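Local coordinates for protein AGR_C_1268p (PDB 2GHS) that probably binds a divalent metal cation and may act as a gluconolactonase, as expected of a six-bladed propeller of the SMP-30/regucalcin family, at residues A[34-39]-A[312-317]; A[63-68]-A[285-290]; A[103-108]-A[119-124]; A[204-209]-A[213-218]. One frame throughout, in Å; residues are numbered along the deposited sequence. Where two conformers were deposited one is given.

In the fold
The four contacts sample different levels of one beta propeller. Contact 2 is core: buried apolar groups fill the seam between two neighbouring blades near the centre of the chain. Contact 1 lies at the surface, about 17 Å away between centres, and spans another blade boundary with two rings and a water. The two share a blade, since Leu312 follows strand 309-311 beside Leu286. Contact 3, partly buried, stays within one blade and runs out to a potassium site; its Ile105 meets Phe66 of the strand used by contact 2. Contact 4 touches none of the others and, unlike them, is held by direct backbone hydrogen bonds, closing an outer turn.

Contact 1. Residues A[34-39]-A[312-317]; sequences TVFPFA and LGIEVK
This is a surface contact between neighbouring blades of the beta propeller, in which Phe36, Phe38 and Ala39 near the start of the chain meet Leu312, Gly313 and Ile314 close to its end. Strand 34-36 is the outer strand of one blade, lying parallel to strand 262-267. The chain then crosses to the next blade, where strand 41-44 pairs with strand 309-311, the strand that leads into 312-317. The segments are therefore far apart in sequence yet adjacent where the propeller closes.

Two apolar touches flank the crossing. The Phe36 ring meets the CG2 branch of Ile314 obliquely, with CD2 to CG2 at 4.5 Å, while Tyr266 of the adjoining strand 262-267 stacks on the same ring. Phe38 has its ring swung anti to the backbone N (chi1 -174°), which carries it in close to Leu312 although its CB does not point there. The CD2 methyl of Leu312 reaches the ring edge, 4.2 Å from Phe38 CE1. Phenylalanine, leucine and isoleucine suit such a junction, having no polar group to satisfy and so packing across the blade boundary without a hydrogen bond. Leu312 itself is buried, resting on Tyr266 and Leu286.

The backbones come nearest at Ala39 and Gly313. Gly313, having no side chain, allows Ala39 O to sit 3.7 Å from its CA. No direct hydrogen bond links the segments; instead one water accepts from both, 3.0 Å from Ala39 N and 2.9 Å from Gly313 N.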
loop_
_atom_site.group_PDB
_atom_site.type_symbol
_atom_site.label_atom_id
_atom_site.label_comp_id
_atom_site.label_asym_id
_atom_site.label_seq_id
_atom_site.Cartn_x
_atom_site.Cartn_y
_atom_site.Cartn_z
ATOM N N THR A 34 1.941 7.861 22.024
ATOM C CA THR A 34 0.633 8.384 22.475
ATOM C C THR A 34 -0.464 7.664 21.717
ATOM O O THR A 34 -0.365 7.534 20.508
ATOM C CB THR A 34 0.571 9.886 22.205
ATOM O OG1 THR A 34 1.647 10.519 22.904
ATOM C CG2 THR A 34 -0.732 10.511 22.623
ATOM N N VAL A 35 -1.485 7.215 22.424
ATOM C CA VAL A 35 -2.595 6.464 21.804
ATOM C C VAL A 35 -3.765 7.394 21.502
ATOM O O VAL A 35 -4.200 8.182 22.357
ATOM C CB VAL A 35 -3.026 5.338 22.716
ATOM C CG1 VAL A 35 -4.226 4.607 22.162
ATOM C CG2 VAL A 35 -1.849 4.372 22.947
ATOM N N PHE A 36 -4.232 7.313 20.262
ATOM C CA PHE A 36 -5.382 8.061 19.768
ATOM C C PHE A 36 -6.514 7.059 19.465
ATOM O O PHE A 36 -6.490 6.334 18.432
ATOM C CB PHE A 36 -5.015 8.820 18.501
ATOM C CG PHE A 36 -3.998 9.919 18.700
ATOM C CD1 PHE A 36 -2.654 9.649 18.858
ATOM C CD2 PHE A 36 -4.418 11.230 18.721
ATOM C CE1 PHE A 36 -1.729 10.671 19.043
ATOM C CE2 PHE A 36 -3.485 12.271 18.908
ATOM C CZ PHE A 36 -2.137 11.970 19.038
ATOM N N PRO A 37 -7.508 6.972 20.346
ATOM C CA PRO A 37 -8.663 6.107 20.056
ATOM C C PRO A 37 -9.370 6.567 18.767
ATOM O O PRO A 37 -9.275 7.741 18.368
ATOM C CB PRO A 37 -9.557 6.286 21.294
ATOM C CG PRO A 37 -8.592 6.638 22.395
ATOM C CD PRO A 37 -7.639 7.598 21.684
ATOM N N PHE A 38 -10.096 5.668 18.130
ATOM C CA PHE A 38 -10.690 5.989 16.856
ATOM C C PHE A 38 -11.826 6.976 17.012
ATOM O O PHE A 38 -12.737 6.748 17.792
ATOM C CB PHE A 38 -11.220 4.730 16.202
ATOM C CG PHE A 38 -11.733 4.934 14.814
ATOM C CD1 PHE A 38 -10.881 5.300 13.780
ATOM C CD2 PHE A 38 -13.069 4.703 14.520
ATOM C CE1 PHE A 38 -11.368 5.440 12.474
ATOM C CE2 PHE A 38 -13.565 4.878 13.229
ATOM C CZ PHE A 38 -12.715 5.225 12.199
ATOM N N ALA A 39 -11.779 8.044 16.229
ATOM C CA ALA A 39 -12.828 9.049 16.222
ATOM C C ALA A 39 -13.113 9.436 14.775
ATOM O O ALA A 39 -13.563 10.539 14.467
ATOM C CB ALA A 39 -12.402 10.256 17.026
ATOM N N LEU A 312 -9.382 8.255 9.400
ATOM C CA LEU A 312 -9.091 8.678 10.774
ATOM C C LEU A 312 -9.736 10.042 11.075
ATOM O O LEU A 312 -10.049 10.799 10.132
ATOM C CB LEU A 312 -7.577 8.791 10.972
ATOM C CG LEU A 312 -6.724 7.524 10.878
ATOM C CD1 LEU A 312 -5.300 7.811 11.347
ATOM C CD2 LEU A 312 -7.321 6.429 11.721
ATOM N N GLY A 313 -9.900 10.373 12.355
ATOM C CA GLY A 313 -10.463 11.653 12.740
ATOM C C GLY A 313 -9.485 12.809 12.729
ATOM O O GLY A 313 -9.873 13.964 12.867
ATOM N N ILE A 314 -8.205 12.492 12.564
ATOM C CA ILE A 314 -7.126 13.493 12.688
ATOM C C ILE A 314 -6.637 13.985 11.346
ATOM O O ILE A 314 -6.749 13.341 10.303
ATOM C CB ILE A 314 -5.922 12.948 13.507
ATOM C CG1 ILE A 314 -5.340 11.697 12.826
ATOM C CG2 ILE A 314 -6.332 12.671 14.960
ATOM C CD1 ILE A 314 -3.946 11.828 12.497
ATOM N N GLU A 315 -6.050 15.170 11.368
ATOM C CA GLU A 315 -5.453 15.716 10.190
ATOM C C GLU A 315 -4.068 15.133 9.954
ATOM O O GLU A 315 -3.318 14.879 10.911
ATOM C CB GLU A 315 -5.320 17.226 10.305
ATOM C CG GLU A 315 -5.037 17.870 8.942
ATOM C CD GLU A 315 -4.028 19.000 8.956
ATOM O OE1 GLU A 315 -3.106 19.035 9.830
ATOM O OE2 GLU A 315 -4.210 19.902 8.097
ATOM N N VAL A 316 -3.732 14.948 8.675
ATOM C CA VAL A 316 -2.377 14.645 8.267
ATOM C C VAL A 316 -1.899 15.671 7.234
ATOM O O VAL A 316 -2.708 16.369 6.607
ATOM C CB VAL A 316 -2.274 13.222 7.722
ATOM C CG1 VAL A 316 -2.597 12.224 8.804
ATOM C CG2 VAL A 316 -3.227 13.041 6.541
ATOM N N LYS A 317 -0.591 15.839 7.096
ATOM C CA LYS A 317 -0.065 16.723 6.087
ATOM C C LYS A 317 0.568 15.791 5.060
ATOM O O LYS A 317 1.757 15.519 5.117
ATOM C CB LYS A 317 0.980 17.689 6.670
ATOM C CG LYS A 317 0.552 18.551 7.841
ATOM C CD LYS A 317 -0.341 19.688 7.425
ATOM C CE LYS A 317 -0.549 20.727 8.566
ATOM N NZ LYS A 317 -1.893 21.372 8.481
HETATM O O HOH W 1 -9.286 8.811 14.704
#

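Contact 2. Residues A[63-68]-A[285-290]; sequences AWWFNI and RLLVTS
Ala63, Trp65, Leu287 and Thr289 form an apolar seam between two strands that belong to facing sheets. The strand segments 63-67 and 285-290 run nearly parallel, 10° apart, with axes 9.4 Å from each other. That spacing is too wide for backbone pairing, so side chains alone bridge it, and all four are buried.

The aliphatic packing centres on the CD1 methyl of Leu287. Its CG lies beside the carbonyl carbon, trans to N (chi1 176°), and the branch reaches across to Ala63, with CD1 to CB at 3.9 Å. The small alanine lets the methyl approach its strand closely. The same methyl also meets the six-membered ring of Trp65 obliquely, 4.3 Å from CZ3.

The second kind of interaction is methyl on aromatic face. Thr289 places CG2 over one face of the indole, 4.2 Å from Trp65 CG. Threonine suits this place because it has two ends: the methyl packs on the ring, while OG1 turns to its own blade and bonds with Thr274 OG1 and Cys275 O. Trp65 is further fixed by stacking with His74 of the adjacent strand.

Thr289 lies about 5 Å, side chain to side chain, from Glu52, a predicted ligand of the divalent metal, so the seam borders the probable active site. Such face-to-face packing of neighbouring sheets around a central axis is the hallmark of a beta propeller.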
loop_
_atom_site.group_PDB
_atom_site.type_symbol
_atom_site.label_atom_id
_atom_site.label_comp_id
_atom_site.label_asym_id
_atom_site.label_seq_id
_atom_site.Cartn_x
_atom_site.Cartn_y
_atom_site.Cartn_z
ATOM N N ALA A 63 -10.959 7.707 -4.474
ATOM C CA ALA A 63 -10.094 6.736 -3.838
ATOM C C ALA A 63 -10.260 5.398 -4.536
ATOM O O ALA A 63 -11.358 4.991 -4.890
ATOM C CB ALA A 63 -10.454 6.625 -2.346
ATOM N N TRP A 64 -9.146 4.707 -4.693
ATOM C CA TRP A 64 -9.092 3.404 -5.302
ATOM C C TRP A 64 -8.393 2.439 -4.334
ATOM O O TRP A 64 -7.464 2.831 -3.609
ATOM C CB TRP A 64 -8.287 3.485 -6.595
ATOM C CG TRP A 64 -8.866 4.364 -7.664
ATOM C CD1 TRP A 64 -8.644 5.689 -7.827
ATOM C CD2 TRP A 64 -9.698 3.952 -8.747
ATOM N NE1 TRP A 64 -9.320 6.139 -8.941
ATOM C CE2 TRP A 64 -9.963 5.071 -9.523
ATOM C CE3 TRP A 64 -10.233 2.721 -9.144
ATOM C CZ2 TRP A 64 -10.763 5.010 -10.673
ATOM C CZ3 TRP A 64 -11.032 2.661 -10.295
ATOM C CH2 TRP A 64 -11.280 3.806 -11.036
ATOM N N TRP A 65 -8.831 1.178 -4.312
ATOM C CA TRP A 65 -8.088 0.131 -3.584
ATOM C C TRP A 65 -8.440 -1.224 -4.158
ATOM O O TRP A 65 -9.315 -1.326 -5.042
ATOM C CB TRP A 65 -8.352 0.175 -2.070
ATOM C CG TRP A 65 -9.738 -0.097 -1.643
ATOM C CD1 TRP A 65 -10.283 -1.319 -1.344
ATOM C CD2 TRP A 65 -10.759 0.870 -1.413
ATOM N NE1 TRP A 65 -11.589 -1.156 -0.958
ATOM C CE2 TRP A 65 -11.901 0.179 -0.986
ATOM C CE3 TRP A 65 -10.814 2.267 -1.537
ATOM C CZ2 TRP A 65 -13.094 0.820 -0.702
ATOM C CZ3 TRP A 65 -12.009 2.915 -1.233
ATOM C CH2 TRP A 65 -13.129 2.180 -0.833
ATOM N N PHE A 66 -7.758 -2.266 -3.681
ATOM C CA PHE A 66 -8.030 -3.588 -4.148
ATOM C C PHE A 66 -8.589 -4.500 -3.071
ATOM O O PHE A 66 -8.341 -4.323 -1.893
ATOM C CB PHE A 66 -6.736 -4.237 -4.694
ATOM C CG PHE A 66 -6.148 -3.533 -5.862
ATOM C CD1 PHE A 66 -5.233 -2.494 -5.667
ATOM C CD2 PHE A 66 -6.462 -3.924 -7.141
ATOM C CE1 PHE A 66 -4.670 -1.832 -6.765
ATOM C CE2 PHE A 66 -5.932 -3.275 -8.236
ATOM C CZ PHE A 66 -5.041 -2.219 -8.050
ATOM N N ASN A 67 -9.333 -5.500 -3.525
ATOM C CA ASN A 67 -9.660 -6.705 -2.732
ATOM C C ASN A 67 -8.866 -7.829 -3.370
ATOM O O ASN A 67 -9.317 -8.424 -4.325
ATOM C CB ASN A 67 -11.145 -6.968 -2.746
ATOM C CG ASN A 67 -11.578 -8.008 -1.723
ATOM O OD1 ASN A 67 -10.786 -8.456 -0.917
ATOM N ND2 ASN A 67 -12.861 -8.374 -1.755
ATOM N N ILE A 68 -7.646 -8.035 -2.872
ATOM C CA ILE A 68 -6.624 -8.744 -3.667
ATOM C C ILE A 68 -7.104 -10.129 -4.089
ATOM O O ILE A 68 -7.123 -10.467 -5.281
ATOM C CB ILE A 68 -5.259 -8.882 -2.922
ATOM C CG1 ILE A 68 -4.593 -7.531 -2.728
ATOM C CG2 ILE A 68 -4.306 -9.814 -3.751
ATOM C CD1 ILE A 68 -3.244 -7.657 -2.039
ATOM N N ARG A 285 -6.301 14.039 4.859
ATOM C CA ARG A 285 -7.007 12.993 5.584
ATOM C C ARG A 285 -6.365 11.648 5.330
ATOM O O ARG A 285 -5.656 11.463 4.318
ATOM C CB ARG A 285 -8.479 12.920 5.147
ATOM C CG ARG A 285 -9.178 14.237 5.116
ATOM C CD ARG A 285 -9.389 14.791 6.501
ATOM N NE ARG A 285 -10.088 16.071 6.401
ATOM C CZ ARG A 285 -9.542 17.274 6.555
ATOM N NH1 ARG A 285 -8.257 17.451 6.908
ATOM N NH2 ARG A 285 -10.318 18.319 6.400
ATOM N N LEU A 286 -6.601 10.699 6.238
ATOM C CA LEU A 286 -5.957 9.408 6.118
ATOM C C LEU A 286 -6.989 8.294 6.035
ATOM O O LEU A 286 -7.750 8.081 6.972
ATOM C CB LEU A 286 -4.967 9.174 7.262
ATOM C CG LEU A 286 -3.905 8.122 6.949
ATOM C CD1 LEU A 286 -2.853 8.633 5.949
ATOM C CD2 LEU A 286 -3.252 7.592 8.209
ATOM N N LEU A 287 -7.021 7.648 4.879
ATOM C CA LEU A 287 -7.806 6.409 4.652
ATOM C C LEU A 287 -7.010 5.194 5.114
ATOM O O LEU A 287 -5.780 5.196 4.958
ATOM C CB LEU A 287 -8.155 6.321 3.145
ATOM C CG LEU A 287 -8.895 5.088 2.603
ATOM C CD1 LEU A 287 -9.592 5.471 1.322
ATOM C CD2 LEU A 287 -7.950 3.932 2.335
ATOM N N VAL A 288 -7.681 4.162 5.653
ATOM C CA VAL A 288 -7.024 2.952 6.169
ATOM C C VAL A 288 -7.863 1.753 5.759
ATOM O O VAL A 288 -9.054 1.711 6.064
ATOM C CB VAL A 288 -6.923 2.985 7.713
ATOM C CG1 VAL A 288 -6.182 1.804 8.193
ATOM C CG2 VAL A 288 -6.275 4.300 8.184
ATOM N N THR A 289 -7.271 0.835 4.994
ATOM C CA THR A 289 -7.873 -0.435 4.644
ATOM C C THR A 289 -7.596 -1.487 5.701
ATOM O O THR A 289 -6.639 -1.408 6.497
ATOM C CB THR A 289 -7.384 -0.961 3.281
ATOM O OG1 THR A 289 -5.958 -0.904 3.209
ATOM C CG2 THR A 289 -7.934 -0.091 2.164
ATOM N N SER A 290 -8.422 -2.515 5.648
ATOM C CA SER A 290 -8.274 -3.661 6.540
ATOM C C SER A 290 -8.737 -4.970 5.863
ATOM O O SER A 290 -9.160 -4.985 4.708
ATOM C CB SER A 290 -9.015 -3.444 7.869
ATOM O OG SER A 290 -10.426 -3.445 7.704
#

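Contact 3. Residues A[103-108]-A[119-124]; sequences QLIASD and GVLTLH. With K (potassium ion), chain B.
Within a single four-stranded propeller blade, Leu104 meets His124 and Ile105 meets Leu121, each pair reaching past the intervening strand 110-115. Strands 102-107 and 121-125 are thus second neighbours in the sheet, joined by side chains and by no direct hydrogen bond.

The pairs lie on opposite faces. Toward the blade containing Leu147, Leu104 sends CD1 to the imidazole of His124, 3.8 Å from CD2, the two side chains crossing at about a right angle. His124 CG stands opposite its amide nitrogen (chi1 174°); the ring offers carbon to the leucine while NE2 hydrogen-bonds with Tyr324 OH. On the other face, which meets Phe66 of the neighbouring blade, Ile105 CD1 lies 4.1 Å from Leu121 CD2, a less certain touch because Ile105 has two conformers. Aliphatic Leu104, Ile105 and Leu121 suit these blade faces.

Just beyond the strand, Asp108 O binds the potassium ion at 2.6 Å, while its carboxylate pairs with Arg154 through OD2 and accepts from Met91 N at OD1. A water and the carbonyls of Glu128, Leu131 and Asn134 complete an oxygen-rich potassium site, where the loop after strand 102-107 meets the link to the next propeller blade.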
loop_
_atom_site.group_PDB
_atom_site.type_symbol
_atom_site.label_atom_id
_atom_site.label_comp_id
_atom_site.label_asym_id
_atom_site.label_seq_id
_atom_site.Cartn_x
_atom_site.Cartn_y
_atom_site.Cartn_z
ATOM N N GLN A 103 -4.297 4.190 -16.258
ATOM C CA GLN A 103 -3.708 3.776 -15.008
ATOM C C GLN A 103 -2.772 2.580 -15.295
ATOM O O GLN A 103 -2.909 1.886 -16.312
ATOM C CB GLN A 103 -4.789 3.293 -14.055
ATOM C CG GLN A 103 -5.784 4.362 -13.653
ATOM C CD GLN A 103 -7.054 3.795 -13.015
ATOM O OE1 GLN A 103 -7.518 2.722 -13.386
ATOM N NE2 GLN A 103 -7.623 4.519 -12.059
ATOM N N LEU A 104 -1.866 2.339 -14.346
ATOM C CA LEU A 104 -0.978 1.143 -14.301
ATOM C C LEU A 104 -1.410 0.278 -13.110
ATOM O O LEU A 104 -1.629 0.797 -12.020
ATOM C CB LEU A 104 0.481 1.595 -14.106
ATOM C CG LEU A 104 1.501 0.457 -13.950
ATOM C CD1 LEU A 104 1.687 -0.350 -15.220
ATOM C CD2 LEU A 104 2.823 0.978 -13.452
ATOM N N ILE A 105 -1.638 -1.008 -13.366
ATOM C CA ILE A 105 -1.991 -1.933 -12.300
ATOM C C ILE A 105 -0.927 -3.011 -12.225
ATOM O O ILE A 105 -0.559 -3.612 -13.251
ATOM C CB ILE A 105 -3.340 -2.608 -12.570
ATOM C CG1 ILE A 105 -4.484 -1.607 -12.368
ATOM C CG2 ILE A 105 -3.499 -3.808 -11.657
ATOM C CD1 ILE A 105 -5.833 -2.164 -12.698
ATOM N N ALA A 106 -0.419 -3.247 -11.012
ATOM C CA ALA A 106 0.492 -4.360 -10.743
ATOM C C ALA A 106 -0.363 -5.524 -10.282
ATOM O O ALA A 106 -1.227 -5.380 -9.441
ATOM C CB ALA A 106 1.491 -4.006 -9.666
ATOM N N SER A 107 -0.084 -6.698 -10.820
ATOM C CA SER A 107 -0.810 -7.878 -10.456
ATOM C C SER A 107 0.098 -9.093 -10.379
ATOM O O SER A 107 1.297 -9.021 -10.717
ATOM C CB SER A 107 -1.867 -8.150 -11.515
ATOM O OG SER A 107 -1.334 -8.757 -12.697
ATOM N N ASP A 108 -0.492 -10.214 -9.949
ATOM C CA ASP A 108 0.158 -11.512 -9.931
ATOM C C ASP A 108 0.559 -12.026 -11.286
ATOM O O ASP A 108 1.377 -12.945 -11.386
ATOM C CB ASP A 108 -0.692 -12.551 -9.177
ATOM C CG ASP A 108 -2.095 -12.781 -9.778
ATOM O OD1 ASP A 108 -2.594 -11.911 -10.511
ATOM O OD2 ASP A 108 -2.728 -13.831 -9.425
ATOM N N GLY A 119 -12.245 0.418 -19.168
ATOM C CA GLY A 119 -11.740 -0.642 -18.295
ATOM C C GLY A 119 -10.886 -1.693 -18.981
ATOM O O GLY A 119 -10.563 -2.711 -18.376
ATOM N N VAL A 120 -10.565 -1.488 -20.259
ATOM C CA VAL A 120 -9.749 -2.411 -21.006
ATOM C C VAL A 120 -8.349 -2.468 -20.405
ATOM O O VAL A 120 -7.763 -1.427 -20.075
ATOM C CB VAL A 120 -9.726 -2.026 -22.495
ATOM C CG1 VAL A 120 -8.668 -2.799 -23.259
ATOM C CG2 VAL A 120 -11.077 -2.257 -23.059
ATOM N N LEU A 121 -7.835 -3.682 -20.248
ATOM C CA LEU A 121 -6.530 -3.939 -19.658
ATOM C C LEU A 121 -5.635 -4.489 -20.760
ATOM O O LEU A 121 -6.050 -5.370 -21.503
ATOM C CB LEU A 121 -6.656 -4.983 -18.547
ATOM C CG LEU A 121 -7.526 -4.576 -17.358
ATOM C CD1 LEU A 121 -7.945 -5.800 -16.557
ATOM C CD2 LEU A 121 -6.797 -3.609 -16.454
ATOM N N THR A 122 -4.379 -4.016 -20.798
ATOM C CA THR A 122 -3.403 -4.396 -21.829
ATOM C C THR A 122 -2.051 -4.636 -21.138
ATOM O O THR A 122 -1.618 -3.781 -20.347
ATOM C CB THR A 122 -3.228 -3.243 -22.847
ATOM O OG1 THR A 122 -4.504 -2.771 -23.326
ATOM C CG2 THR A 122 -2.393 -3.686 -24.015
ATOM N N LEU A 123 -1.382 -5.772 -21.401
ATOM C CA LEU A 123 -0.064 -6.000 -20.795
ATOM C C LEU A 123 0.929 -4.868 -21.104
ATOM O O LEU A 123 1.057 -4.436 -22.272
ATOM C CB LEU A 123 0.549 -7.329 -21.238
ATOM C CG LEU A 123 1.883 -7.693 -20.586
ATOM C CD1 LEU A 123 1.715 -8.113 -19.143
ATOM C CD2 LEU A 123 2.470 -8.795 -21.421
ATOM N N HIS A 124 1.612 -4.384 -20.068
ATOM C CA HIS A 124 2.646 -3.344 -20.149
ATOM C C HIS A 124 4.045 -3.949 -20.018
ATOM O O HIS A 124 4.959 -3.642 -20.793
ATOM C CB HIS A 124 2.409 -2.317 -19.037
ATOM C CG HIS A 124 3.476 -1.276 -18.915
ATOM N ND1 HIS A 124 3.784 -0.409 -19.943
ATOM C CD2 HIS A 124 4.295 -0.951 -17.886
ATOM C CE1 HIS A 124 4.765 0.394 -19.547
ATOM N NE2 HIS A 124 5.080 0.097 -18.297
HETATM K K K B . 3.171 -14.594 -10.478
HETATM O O HOH W 2 4.155 -12.651 -8.695
#

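Contact 4. Residues A[204-209]-A[213-218]; sequences MRVPLD and GLPTGK
Val206 begins the contact, packing its CG1 methyl on the ring of Pro215, 3.7 Å from CB, where the chain leaves strand 202-207 and doubles back before strand 220-224. Two compact apolar groups suit this partly buried corner, which Phe175 and Leu174 also line.

Pro207 follows, its CD 3.5 Å from Lys218 O. Its carbonyl O accepts from Thr216 N at 2.8 Å, the donor tilted 35° from the carbonyl plane. The CA of Gly217, bare of any side chain, lies beside the proline ring.

Leu208 faces Pro215 in a single antiparallel bridge of the non-hydrogen-bonded kind, where the missing N-H of proline costs no bond to segment 204-209. Leu208 CD2 rests on Pro215 CA at 3.7 Å.

Asp209 closes the turn from both ends of its backbone. Its N donates to Leu214 O at 2.9 Å, and its O accepts from Gly213 N at 2.8 Å, in line with the carbonyl. Gly213 has a positive phi of 73°, a conformation glycine adopts readily, while Asp209 OD1 takes the N-H of Arg211 inside the turn.

Three backbone bonds, two of them flanking the bridge, imply that this outer turn is fixed chiefly by main-chain polarity, with the apolar side chains sealing it against the blade.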
loop_
_atom_site.group_PDB
_atom_site.type_symbol
_atom_site.label_atom_id
_atom_site.label_comp_id
_atom_site.label_asym_id
_atom_site.label_seq_id
_atom_site.Cartn_x
_atom_site.Cartn_y
_atom_site.Cartn_z
HETATM N N MSE A 204 13.610 -0.994 6.878
HETATM C CA MSE A 204 14.875 -0.588 6.303
HETATM C C MSE A 204 14.741 0.783 5.655
HETATM O O MSE A 204 13.679 1.138 5.168
HETATM C CB MSE A 204 15.253 -1.581 5.212
HETATM C CG MSE A 204 15.153 -3.028 5.634
HETATM SE SE MSE A 204 16.274 -3.493 7.154
HETATM C CE MSE A 204 18.031 -3.397 6.339
ATOM N N ARG A 205 15.840 1.534 5.631
ATOM C CA ARG A 205 15.961 2.721 4.806
ATOM C C ARG A 205 17.052 2.510 3.776
ATOM O O ARG A 205 18.060 1.824 4.046
ATOM C CB ARG A 205 16.241 3.961 5.674
ATOM C CG ARG A 205 17.552 3.981 6.400
ATOM C CD ARG A 205 17.921 5.385 7.053
ATOM N NE ARG A 205 19.218 5.325 7.733
ATOM C CZ ARG A 205 20.424 5.388 7.150
ATOM N NH1 ARG A 205 20.547 5.556 5.831
ATOM N NH2 ARG A 205 21.521 5.274 7.896
ATOM N N VAL A 206 16.840 3.087 2.599
ATOM C CA VAL A 206 17.699 2.898 1.447
ATOM C C VAL A 206 18.010 4.286 0.817
ATOM O O VAL A 206 17.118 5.004 0.420
ATOM C CB VAL A 206 16.984 2.017 0.363
ATOM C CG1 VAL A 206 17.960 1.658 -0.774
ATOM C CG2 VAL A 206 16.421 0.781 0.960
ATOM N N PRO A 207 19.300 4.664 0.696
ATOM C CA PRO A 207 19.606 5.897 -0.003
ATOM C C PRO A 207 19.398 5.737 -1.495
ATOM O O PRO A 207 19.740 4.681 -2.050
ATOM C CB PRO A 207 21.085 6.138 0.365
ATOM C CG PRO A 207 21.614 4.871 0.716
ATOM C CD PRO A 207 20.502 4.005 1.200
ATOM N N LEU A 208 18.726 6.732 -2.098
ATOM C CA LEU A 208 18.329 6.681 -3.496
ATOM C C LEU A 208 18.832 7.879 -4.249
ATOM O O LEU A 208 19.079 8.933 -3.677
ATOM C CB LEU A 208 16.791 6.708 -3.637
ATOM C CG LEU A 208 15.952 5.767 -2.786
ATOM C CD1 LEU A 208 14.482 5.925 -3.077
ATOM C CD2 LEU A 208 16.429 4.346 -3.016
ATOM N N ASP A 209 18.977 7.677 -5.557
ATOM C CA ASP A 209 19.066 8.737 -6.584
ATOM C C ASP A 209 17.661 9.270 -6.804
ATOM O O ASP A 209 16.759 8.546 -7.326
ATOM C CB ASP A 209 19.641 8.117 -7.873
ATOM C CG ASP A 209 19.844 9.118 -9.009
ATOM O OD1 ASP A 209 19.242 10.226 -8.959
ATOM O OD2 ASP A 209 20.562 8.744 -9.997
ATOM N N GLY A 213 14.909 6.945 -8.731
ATOM C CA GLY A 213 14.384 6.007 -7.734
ATOM C C GLY A 213 15.180 4.739 -7.536
ATOM O O GLY A 213 14.661 3.784 -6.954
ATOM N N LEU A 214 16.418 4.701 -8.042
ATOM C CA LEU A 214 17.308 3.531 -7.869
ATOM C C LEU A 214 18.184 3.751 -6.634
ATOM O O LEU A 214 18.687 4.873 -6.405
ATOM C CB LEU A 214 18.209 3.331 -9.068
ATOM C CG LEU A 214 17.532 2.915 -10.359
ATOM C CD1 LEU A 214 18.517 3.084 -11.534
ATOM C CD2 LEU A 214 17.051 1.485 -10.230
ATOM N N PRO A 215 18.425 2.689 -5.869
ATOM C CA PRO A 215 19.354 2.782 -4.718
ATOM C C PRO A 215 20.754 3.238 -5.099
ATOM O O PRO A 215 21.282 2.854 -6.150
ATOM C CB PRO A 215 19.386 1.353 -4.189
ATOM C CG PRO A 215 18.052 0.796 -4.560
ATOM C CD PRO A 215 17.821 1.342 -5.940
ATOM N N THR A 216 21.349 4.065 -4.243
ATOM C CA THR A 216 22.769 4.450 -4.354
ATOM C C THR A 216 23.625 3.875 -3.223
ATOM O O THR A 216 24.817 4.191 -3.103
ATOM C CB THR A 216 22.933 5.970 -4.280
ATOM O OG1 THR A 216 22.255 6.429 -3.114
ATOM C CG2 THR A 216 22.342 6.685 -5.489
ATOM N N GLY A 217 23.023 3.065 -2.376
ATOM C CA GLY A 217 23.721 2.413 -1.287
ATOM C C GLY A 217 22.912 1.262 -0.731
ATOM O O GLY A 217 21.793 1.035 -1.160
ATOM N N LYS A 218 23.484 0.540 0.238
ATOM C CA LYS A 218 22.807 -0.641 0.760
ATOM C C LYS A 218 21.709 -0.219 1.718
ATOM O O LYS A 218 21.717 0.902 2.222
ATOM C CB LYS A 218 23.764 -1.599 1.441
ATOM C CG LYS A 218 24.321 -1.061 2.722
ATOM C CD LYS A 218 25.130 -2.116 3.500
ATOM C CE LYS A 218 25.133 -1.782 4.992
ATOM N NZ LYS A 218 25.890 -0.520 5.267
#